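Local structure of nematode fatty acid retinoid binding protein (Necator americanus, 4XCP) at residues A66-S71 and K77-H82; G55-K58 and E62-A65; A23-L28 and D123-S128. The protein probably binds lipids such as fatty acids and retinol, and holds palmitic acid in this crystal structure. All blocks are in the same frame, centred on the assembly; numbering follows the deposited sequence.

Overall arrangement
Starting from the N terminus, the first segment met is 23-28, which waits almost a hundred residues for its partner at 123-128; interaction 3 therefore closes a long, mostly helical loop that encloses both others. Within that loop interaction 2 comes first, fastening 55-58, the connection after helix 42-53, to the start of helix 60-70. Interaction 1 follows in series, joining the end of the same helix to helix 72-90, which begins right after Ser71. Interactions 1 and 2 touch through Ile64 and Tyr57, their centres about 11 Å apart. Interaction 3 lies on the opposite side of the chain's centre, about 26 Å from each of them, centre to centre.

Interaction 1. Residues A66-S71 and K77-H82; sequences ALKKKS and KVEKLH. With PLM (palmitic acid), chain C.
Lys68 reaches across from helix 60-70 to Glu79 of helix 72-90, and NZ bonds OE1 at 3.3 Å in a salt bridge. The ammonium meets the anti side of the oxygen, 23° out of the carboxylate plane. The extended lysine chain also lays CE against Glu79 CB at 3.9 Å, while the bend at chi2 (60°) turns the glutamate carboxylate along its own helix toward His82, where OE2 lies in the ring plane at its edge. His82 has its NE2 hydrogen-bonded to Glu61, and CE1 is 3.5 Å from C6 of the palmitic acid. The fatty acid's polar end is in turn hydrogen-bonded to the backbone N of Thr60. Ser71 is the N-cap of helix 72-90, its OG bonded to Leu74 N; at the end of helix 60-70 Lys70 NZ forms a salt bridge with Glu50. Beneath the Lys68-Glu79 pair Leu67 CD2 presses tightly on Val78 CG2 at 3.4 Å, and the other valine methyl, CG1, faces PLM CD at 3.6 Å. Val78 thus presents one methyl to Leu67 and the other to the alkyl chain, so the apolar half of the contact borders the ligand, while the ion pair lies at the partly exposed margin.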
loop_
_atom_site.group_PDB
_atom_site.type_symbol
_atom_site.label_atom_id
_atom_site.label_comp_id
_atom_site.label_asym_id
_atom_site.label_seq_id
_atom_site.Cartn_x
_atom_site.Cartn_y
_atom_site.Cartn_z
ATOM N N ALA A 66 -9.462 4.700 -15.741
ATOM C CA ALA A 66 -10.693 3.887 -15.815
ATOM C C ALA A 66 -11.577 4.193 -14.600
ATOM O O ALA A 66 -12.788 4.331 -14.741
ATOM C CB ALA A 66 -10.354 2.396 -15.874
ATOM N N LEU A 67 -10.957 4.372 -13.418
ATOM C CA LEU A 67 -11.672 4.727 -12.200
ATOM C C LEU A 67 -12.350 6.120 -12.323
ATOM O O LEU A 67 -13.524 6.260 -11.978
ATOM C CB LEU A 67 -10.729 4.656 -10.967
ATOM C CG LEU A 67 -11.347 5.096 -9.627
ATOM C CD1 LEU A 67 -12.549 4.226 -9.241
ATOM C CD2 LEU A 67 -10.329 5.100 -8.538
ATOM N N LYS A 68 -11.615 7.124 -12.839
ATOM C CA LYS A 68 -12.102 8.492 -13.051
ATOM C C LYS A 68 -13.303 8.511 -13.985
ATOM O O LYS A 68 -14.221 9.295 -13.771
ATOM C CB LYS A 68 -10.985 9.390 -13.616
ATOM C CG LYS A 68 -9.962 9.831 -12.584
ATOM C CD LYS A 68 -8.866 10.666 -13.219
ATOM C CE LYS A 68 -8.026 11.389 -12.195
ATOM N NZ LYS A 68 -6.747 11.878 -12.788
ATOM N N LYS A 69 -13.310 7.629 -15.001
ATOM C CA LYS A 69 -14.414 7.499 -15.954
ATOM C C LYS A 69 -15.702 7.091 -15.215
ATOM O O LYS A 69 -16.754 7.689 -15.444
ATOM C CB LYS A 69 -14.053 6.490 -17.066
ATOM C CG LYS A 69 -15.105 6.373 -18.175
ATOM C CD LYS A 69 -15.541 4.912 -18.445
ATOM C CE LYS A 69 -16.652 4.413 -17.528
ATOM N NZ LYS A 69 -16.669 2.927 -17.428
ATOM N N LYS A 70 -15.605 6.107 -14.299
ATOM C CA LYS A 70 -16.753 5.644 -13.515
ATOM C C LYS A 70 -17.122 6.649 -12.430
ATOM O O LYS A 70 -18.295 6.851 -12.161
ATOM C CB LYS A 70 -16.442 4.298 -12.855
ATOM C CG LYS A 70 -16.077 3.175 -13.820
ATOM C CD LYS A 70 -17.214 2.209 -14.049
ATOM C CE LYS A 70 -17.364 1.162 -12.964
ATOM N NZ LYS A 70 -18.454 0.214 -13.313
ATOM N N SER A 71 -16.112 7.235 -11.773
ATOM C CA SER A 71 -16.265 8.142 -10.640
ATOM C C SER A 71 -15.212 9.245 -10.632
ATOM O O SER A 71 -14.124 9.055 -10.073
ATOM C CB SER A 71 -16.210 7.367 -9.322
ATOM O OG SER A 71 -16.290 8.238 -8.199
ATOM N N LYS A 77 -9.604 11.230 -5.694
ATOM C CA LYS A 77 -9.088 10.850 -4.364
ATOM C C LYS A 77 -7.905 9.866 -4.514
ATOM O O LYS A 77 -6.877 10.020 -3.855
ATOM C CB LYS A 77 -10.192 10.182 -3.531
ATOM C CG LYS A 77 -11.272 11.130 -3.036
ATOM C CD LYS A 77 -12.426 10.310 -2.511
ATOM C CE LYS A 77 -13.511 11.150 -1.882
ATOM N NZ LYS A 77 -14.712 10.315 -1.624
ATOM N N VAL A 78 -8.065 8.856 -5.386
ATOM C CA VAL A 78 -7.026 7.858 -5.653
ATOM C C VAL A 78 -5.808 8.534 -6.304
ATOM O O VAL A 78 -4.670 8.255 -5.925
ATOM C CB VAL A 78 -7.577 6.679 -6.501
ATOM C CG1 VAL A 78 -6.439 5.800 -7.057
ATOM C CG2 VAL A 78 -8.569 5.838 -5.691
ATOM N N GLU A 79 -6.062 9.421 -7.279
ATOM C CA GLU A 79 -5.028 10.153 -8.010
ATOM C C GLU A 79 -4.154 10.992 -7.061
ATOM O O GLU A 79 -2.941 11.026 -7.234
ATOM C CB GLU A 79 -5.675 11.021 -9.110
ATOM C CG GLU A 79 -4.709 11.844 -9.947
ATOM C CD GLU A 79 -3.673 11.033 -10.700
ATOM O OE1 GLU A 79 -4.050 10.378 -11.698
ATOM O OE2 GLU A 79 -2.492 11.038 -10.284
ATOM N N LYS A 80 -4.773 11.653 -6.068
ATOM C CA LYS A 80 -4.086 12.503 -5.090
ATOM C C LYS A 80 -3.116 11.681 -4.262
ATOM O O LYS A 80 -1.952 12.061 -4.156
ATOM C CB LYS A 80 -5.083 13.259 -4.205
ATOM C CG LYS A 80 -4.432 14.317 -3.317
ATOM C CD LYS A 80 -5.421 14.939 -2.354
ATOM C CE LYS A 80 -4.742 15.899 -1.407
ATOM N NZ LYS A 80 -5.627 16.260 -0.265
ATOM N N LEU A 81 -3.567 10.529 -3.735
ATOM C CA LEU A 81 -2.691 9.613 -2.993
ATOM C C LEU A 81 -1.531 9.140 -3.869
ATOM O O LEU A 81 -0.379 9.182 -3.433
ATOM C CB LEU A 81 -3.453 8.370 -2.533
ATOM C CG LEU A 81 -4.384 8.457 -1.334
ATOM C CD1 LEU A 81 -4.876 7.080 -1.017
ATOM C CD2 LEU A 81 -3.667 8.977 -0.093
ATOM N N HIS A 82 -1.850 8.675 -5.095
ATOM C CA HIS A 82 -0.886 8.143 -6.053
ATOM C C HIS A 82 0.191 9.145 -6.435
ATOM O O HIS A 82 1.358 8.770 -6.445
ATOM C CB HIS A 82 -1.593 7.571 -7.295
ATOM C CG HIS A 82 -0.672 7.178 -8.415
ATOM N ND1 HIS A 82 0.000 5.973 -8.407
ATOM C CD2 HIS A 82 -0.392 7.823 -9.572
ATOM C CE1 HIS A 82 0.687 5.933 -9.537
ATOM N NE2 HIS A 82 0.470 7.014 -10.277
HETATM C C1 PLM C . 2.906 1.535 -12.437
HETATM O O1 PLM C . 2.201 2.317 -13.033
HETATM O O2 PLM C . 2.902 0.250 -12.666
HETATM C C2 PLM C . 3.870 1.955 -11.365
HETATM C C3 PLM C . 3.582 3.324 -10.754
HETATM C C4 PLM C . 4.403 3.605 -9.512
HETATM C C5 PLM C . 3.825 3.020 -8.231
HETATM C C6 PLM C . 2.645 3.794 -7.662
HETATM C C7 PLM C . 2.378 3.510 -6.192
HETATM C C8 PLM C . 1.122 4.159 -5.632
HETATM C C9 PLM C . 0.210 3.210 -4.876
HETATM C CA PLM C . -1.098 3.840 -4.426
HETATM C CB PLM C . -2.096 4.120 -5.550
HETATM C CC PLM C . -2.703 2.882 -6.195
HETATM C CD PLM C . -3.928 3.194 -7.028
HETATM C CE PLM C . -4.586 1.989 -7.701
HETATM C CF PLM C . -6.106 1.900 -7.516
HETATM C CG PLM C . -6.886 1.854 -8.809
#

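Interaction 2. Residues G55-K58 and E62-A65; sequences GPYK and ESIA
Tyr57 and Lys58 make a surface contact, part hydrogen bond and part CH-pi, with Glu62 and Ser63, joining the loop after helix 42-53 to the first turns of helix 60-70. The polar link is one hydrogen bond from backbone to side chain: Lys58 N points at Glu62 OE1, 3.1 Å away and nearly straight at 172°, approaching from above the carboxylate plane. An extended glutamate chain, with CG opposite the backbone N (chi1 -165°), carries the carboxylate back from the helix to the loop. Its OE2 rests against Lys58 CB at 3.5 Å, whereas the lysine ammonium leads away and makes no salt bridge with it. The apolar part of the contact is the Tyr57 ring. Ser63 CA lies over one face, in a CH-pi contact 4.0 Å from the ring centroid, and Gly55 CA lies against the opposite face, toward its rim, so the ring is flanked by its own loop and the helix. Glu62 OE1 sits in the ring plane at the edge, 3.8 Å from CD1, the carboxylate standing almost perpendicular to the ring; the negative oxygen probably favours that electropositive rim. Ser63 OG lies near Tyr57 CD2 at 3.7 Å. The phenol OH is hydrogen-bonded to Val51 O, tying the loop back to helix 42-53, and the peptide bond before Pro56 is cis. Asn59 OD1 holds Glu62 N, and Ser63 also touches a bound palmitic acid. This is a short interhelical loop packed on the first turns of the following helix, in an all-helical fold, beside a bound fatty acid.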
loop_
_atom_site.group_PDB
_atom_site.type_symbol
_atom_site.label_atom_id
_atom_site.label_comp_id
_atom_site.label_asym_id
_atom_site.label_seq_id
_atom_site.Cartn_x
_atom_site.Cartn_y
_atom_site.Cartn_z
ATOM N N GLY A 55 -9.855 -5.074 -15.206
ATOM C CA GLY A 55 -8.427 -5.120 -15.463
ATOM C C GLY A 55 -8.038 -6.467 -16.053
ATOM O O GLY A 55 -8.926 -7.243 -16.447
ATOM N N PRO A 56 -6.721 -6.780 -16.181
ATOM C CA PRO A 56 -5.545 -5.977 -15.794
ATOM C C PRO A 56 -5.348 -4.790 -16.734
ATOM O O PRO A 56 -5.945 -4.740 -17.815
ATOM C CB PRO A 56 -4.395 -7.002 -15.851
ATOM C CG PRO A 56 -4.804 -7.923 -16.924
ATOM C CD PRO A 56 -6.299 -8.055 -16.796
ATOM N N TYR A 57 -4.526 -3.834 -16.294
ATOM C CA TYR A 57 -4.233 -2.597 -17.013
ATOM C C TYR A 57 -2.760 -2.524 -17.351
ATOM O O TYR A 57 -1.969 -3.268 -16.772
ATOM C CB TYR A 57 -4.662 -1.385 -16.148
ATOM C CG TYR A 57 -6.150 -1.369 -15.889
ATOM C CD1 TYR A 57 -7.043 -0.946 -16.868
ATOM C CD2 TYR A 57 -6.673 -1.834 -14.684
ATOM C CE1 TYR A 57 -8.418 -0.976 -16.657
ATOM C CE2 TYR A 57 -8.047 -1.840 -14.448
ATOM C CZ TYR A 57 -8.914 -1.419 -15.439
ATOM O OH TYR A 57 -10.265 -1.450 -15.221
ATOM N N LYS A 58 -2.383 -1.595 -18.244
ATOM C CA LYS A 58 -0.984 -1.396 -18.645
ATOM C C LYS A 58 -0.148 -0.933 -17.446
ATOM O O LYS A 58 0.969 -1.399 -17.245
ATOM C CB LYS A 58 -0.904 -0.363 -19.793
ATOM C CG LYS A 58 0.521 -0.051 -20.270
ATOM C CD LYS A 58 0.552 1.134 -21.226
ATOM C CE LYS A 58 1.962 1.650 -21.448
ATOM N NZ LYS A 58 2.782 0.745 -22.302
ATOM N N GLU A 62 -3.390 4.043 -15.931
ATOM C CA GLU A 62 -4.498 3.557 -16.782
ATOM C C GLU A 62 -5.671 3.049 -15.913
ATOM O O GLU A 62 -6.842 3.279 -16.242
ATOM C CB GLU A 62 -4.002 2.470 -17.735
ATOM C CG GLU A 62 -4.951 2.174 -18.873
ATOM C CD GLU A 62 -4.374 1.164 -19.840
ATOM O OE1 GLU A 62 -4.634 -0.043 -19.647
ATOM O OE2 GLU A 62 -3.606 1.568 -20.743
ATOM N N SER A 63 -5.335 2.387 -14.788
ATOM C CA SER A 63 -6.297 1.904 -13.799
ATOM C C SER A 63 -7.043 3.117 -13.166
ATOM O O SER A 63 -8.262 3.081 -13.024
ATOM C CB SER A 63 -5.570 1.100 -12.723
ATOM O OG SER A 63 -6.528 0.530 -11.848
ATOM N N ILE A 64 -6.306 4.199 -12.835
ATOM C CA ILE A 64 -6.864 5.447 -12.265
ATOM C C ILE A 64 -7.764 6.166 -13.305
ATOM O O ILE A 64 -8.850 6.644 -12.963
ATOM C CB ILE A 64 -5.725 6.356 -11.707
ATOM C CG1 ILE A 64 -4.979 5.640 -10.553
ATOM C CG2 ILE A 64 -6.256 7.752 -11.256
ATOM C CD1 ILE A 64 -3.708 6.376 -10.063
ATOM N N ALA A 65 -7.330 6.194 -14.577
ATOM C CA ALA A 65 -8.118 6.790 -15.666
ATOM C C ALA A 65 -9.461 6.054 -15.822
ATOM O O ALA A 65 -10.493 6.711 -15.963
ATOM C CB ALA A 65 -7.321 6.768 -16.977
#

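Interaction 3. Residues A23-L28 and D123-S128; sequences ADYRDL and DDLKAS
Tyr25 and Leu125 account for nearly all of this buried contact between the short helix 23-26 and helix 122-138, with Ser128 a minor third. The leucine comes over the tyrosine ring: CD2 stands 4.1 Å from the ring centroid, only 10° off the normal, a CH-pi contact placed over the centre of one face. A chi1 of 178° turns the Tyr25 ring away from its own backbone N and toward helix 122-138, and the two side chains cross at about a right angle. Leu125 meets the ring through two atoms: CB lies against Tyr25 CD1 at 4.0 Å, and CD2, over the centre, has CE1 and CZ as its nearest ring atoms. Ser128, one turn further along, only just reaches the ring, OG 4.5 Å from Tyr25 CE1 and oblique to it. This hydroxyl is not given to the tyrosine: it donates to Leu125 O within its own helix, at 2.7 Å, so the polar group next to the aromatic surface has a partner in the leucine backbone. No hydrogen bond crosses between the segments, and the contact is dispersive. Charges gather at its margin, where Asp24 pairs with Lys122 and Asp124 with Arg113, the second linking helix 122-138 to helix 94-115. Leu125 extends the apolar layer by touching Ile110 and Tyr114 of that helix, and Tyr25 also touches Val129. Tyr25 further contacts a bound palmitic acid, while Asp24 and Leu28 pack on Phe166 of helix 162-167. It is helix-to-helix packing in the interior of an all-helical lipid-binding fold, and through Tyr25 it borders the bound fatty acid.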
loop_
_atom_site.group_PDB
_atom_site.type_symbol
_atom_site.label_atom_id
_atom_site.label_comp_id
_atom_site.label_asym_id
_atom_site.label_seq_id
_atom_site.Cartn_x
_atom_site.Cartn_y
_atom_site.Cartn_z
ATOM N N ALA A 23 -6.594 -4.743 12.936
ATOM C CA ALA A 23 -6.270 -3.404 13.457
ATOM C C ALA A 23 -4.741 -3.177 13.568
ATOM O O ALA A 23 -4.263 -2.096 13.233
ATOM C CB ALA A 23 -6.933 -3.199 14.823
ATOM N N ASP A 24 -3.982 -4.207 13.977
ATOM C CA ASP A 24 -2.530 -4.102 14.125
ATOM C C ASP A 24 -1.810 -4.043 12.759
ATOM O O ASP A 24 -0.688 -3.544 12.700
ATOM C CB ASP A 24 -1.945 -5.183 15.075
ATOM C CG ASP A 24 -2.290 -6.636 14.769
ATOM O OD1 ASP A 24 -3.212 -6.872 13.950
ATOM O OD2 ASP A 24 -1.674 -7.540 15.392
ATOM N N TYR A 25 -2.466 -4.481 11.664
ATOM C CA TYR A 25 -1.891 -4.327 10.321
ATOM C C TYR A 25 -2.240 -2.908 9.843
ATOM O O TYR A 25 -1.403 -2.259 9.234
ATOM C CB TYR A 25 -2.390 -5.394 9.332
ATOM C CG TYR A 25 -1.839 -5.215 7.926
ATOM C CD1 TYR A 25 -0.586 -5.713 7.574
ATOM C CD2 TYR A 25 -2.568 -4.538 6.952
ATOM C CE1 TYR A 25 -0.076 -5.546 6.286
ATOM C CE2 TYR A 25 -2.071 -4.364 5.663
ATOM C CZ TYR A 25 -0.831 -4.885 5.328
ATOM O OH TYR A 25 -0.358 -4.710 4.056
ATOM N N ARG A 26 -3.478 -2.434 10.108
ATOM C CA ARG A 26 -3.914 -1.068 9.779
ATOM C C ARG A 26 -3.011 -0.035 10.504
ATOM O O ARG A 26 -2.674 0.989 9.919
ATOM C CB ARG A 26 -5.407 -0.869 10.129
ATOM C CG ARG A 26 -6.364 -1.345 9.018
ATOM C CD ARG A 26 -7.622 -2.028 9.549
ATOM N NE ARG A 26 -8.225 -1.182 10.534
ATOM C CZ ARG A 26 -8.917 -1.562 11.596
ATOM N NH1 ARG A 26 -9.245 -2.838 11.768
ATOM N NH2 ARG A 26 -9.355 -0.667 12.446
ATOM N N ASP A 27 -2.551 -0.346 11.729
ATOM C CA ASP A 27 -1.620 0.516 12.488
ATOM C C ASP A 27 -0.244 0.684 11.805
ATOM O O ASP A 27 0.452 1.660 12.089
ATOM C CB ASP A 27 -1.404 -0.020 13.909
ATOM C CG ASP A 27 -2.597 0.163 14.830
ATOM O OD1 ASP A 27 -3.434 1.031 14.543
ATOM O OD2 ASP A 27 -2.676 -0.556 15.850
ATOM N N LEU A 28 0.127 -0.252 10.899
ATOM C CA LEU A 28 1.399 -0.221 10.160
ATOM C C LEU A 28 1.267 0.621 8.913
ATOM O O LEU A 28 2.272 0.926 8.267
ATOM C CB LEU A 28 1.810 -1.650 9.734
ATOM C CG LEU A 28 2.015 -2.718 10.819
ATOM C CD1 LEU A 28 2.425 -4.043 10.180
ATOM C CD2 LEU A 28 3.067 -2.288 11.860
ATOM N N ASP A 123 -1.727 -14.579 9.132
ATOM C CA ASP A 123 -0.418 -15.195 8.855
ATOM C C ASP A 123 0.142 -14.776 7.484
ATOM O O ASP A 123 1.352 -14.610 7.363
ATOM C CB ASP A 123 -0.474 -16.723 8.973
ATOM C CG ASP A 123 -0.459 -17.256 10.400
ATOM O OD1 ASP A 123 -0.351 -16.433 11.348
ATOM O OD2 ASP A 123 -0.558 -18.492 10.572
ATOM N N ASP A 124 -0.742 -14.569 6.478
ATOM C CA ASP A 124 -0.375 -14.081 5.138
ATOM C C ASP A 124 0.112 -12.633 5.248
ATOM O O ASP A 124 1.074 -12.258 4.590
ATOM C CB ASP A 124 -1.579 -14.097 4.190
ATOM C CG ASP A 124 -2.045 -15.465 3.741
ATOM O OD1 ASP A 124 -1.212 -16.405 3.728
ATOM O OD2 ASP A 124 -3.236 -15.592 3.374
ATOM N N LEU A 125 -0.577 -11.821 6.059
ATOM C CA LEU A 125 -0.197 -10.432 6.258
ATOM C C LEU A 125 1.129 -10.350 6.999
ATOM O O LEU A 125 1.995 -9.574 6.593
ATOM C CB LEU A 125 -1.292 -9.634 6.969
ATOM C CG LEU A 125 -2.636 -9.500 6.225
ATOM C CD1 LEU A 125 -3.696 -8.964 7.150
ATOM C CD2 LEU A 125 -2.523 -8.595 5.007
ATOM N N LYS A 126 1.316 -11.202 8.036
ATOM C CA LYS A 126 2.552 -11.267 8.812
ATOM C C LYS A 126 3.711 -11.632 7.888
ATOM O O LYS A 126 4.795 -11.045 7.994
ATOM C CB LYS A 126 2.432 -12.312 9.937
ATOM C CG LYS A 126 1.540 -11.913 11.114
ATOM C CD LYS A 126 1.636 -12.961 12.217
ATOM C CE LYS A 126 0.886 -12.570 13.466
ATOM N NZ LYS A 126 -0.457 -13.210 13.529
ATOM N N ALA A 127 3.471 -12.588 6.964
ATOM C CA ALA A 127 4.467 -13.036 5.988
ATOM C C ALA A 127 4.837 -11.895 5.032
ATOM O O ALA A 127 6.028 -11.720 4.778
ATOM C CB ALA A 127 3.956 -14.240 5.211
ATOM N N SER A 128 3.848 -11.070 4.577
ATOM C CA SER A 128 4.165 -9.936 3.692
ATOM C C SER A 128 4.994 -8.854 4.399
ATOM O O SER A 128 5.934 -8.341 3.804
ATOM C CB SER A 128 2.917 -9.329 3.045
ATOM O OG SER A 128 2.057 -8.714 3.987
#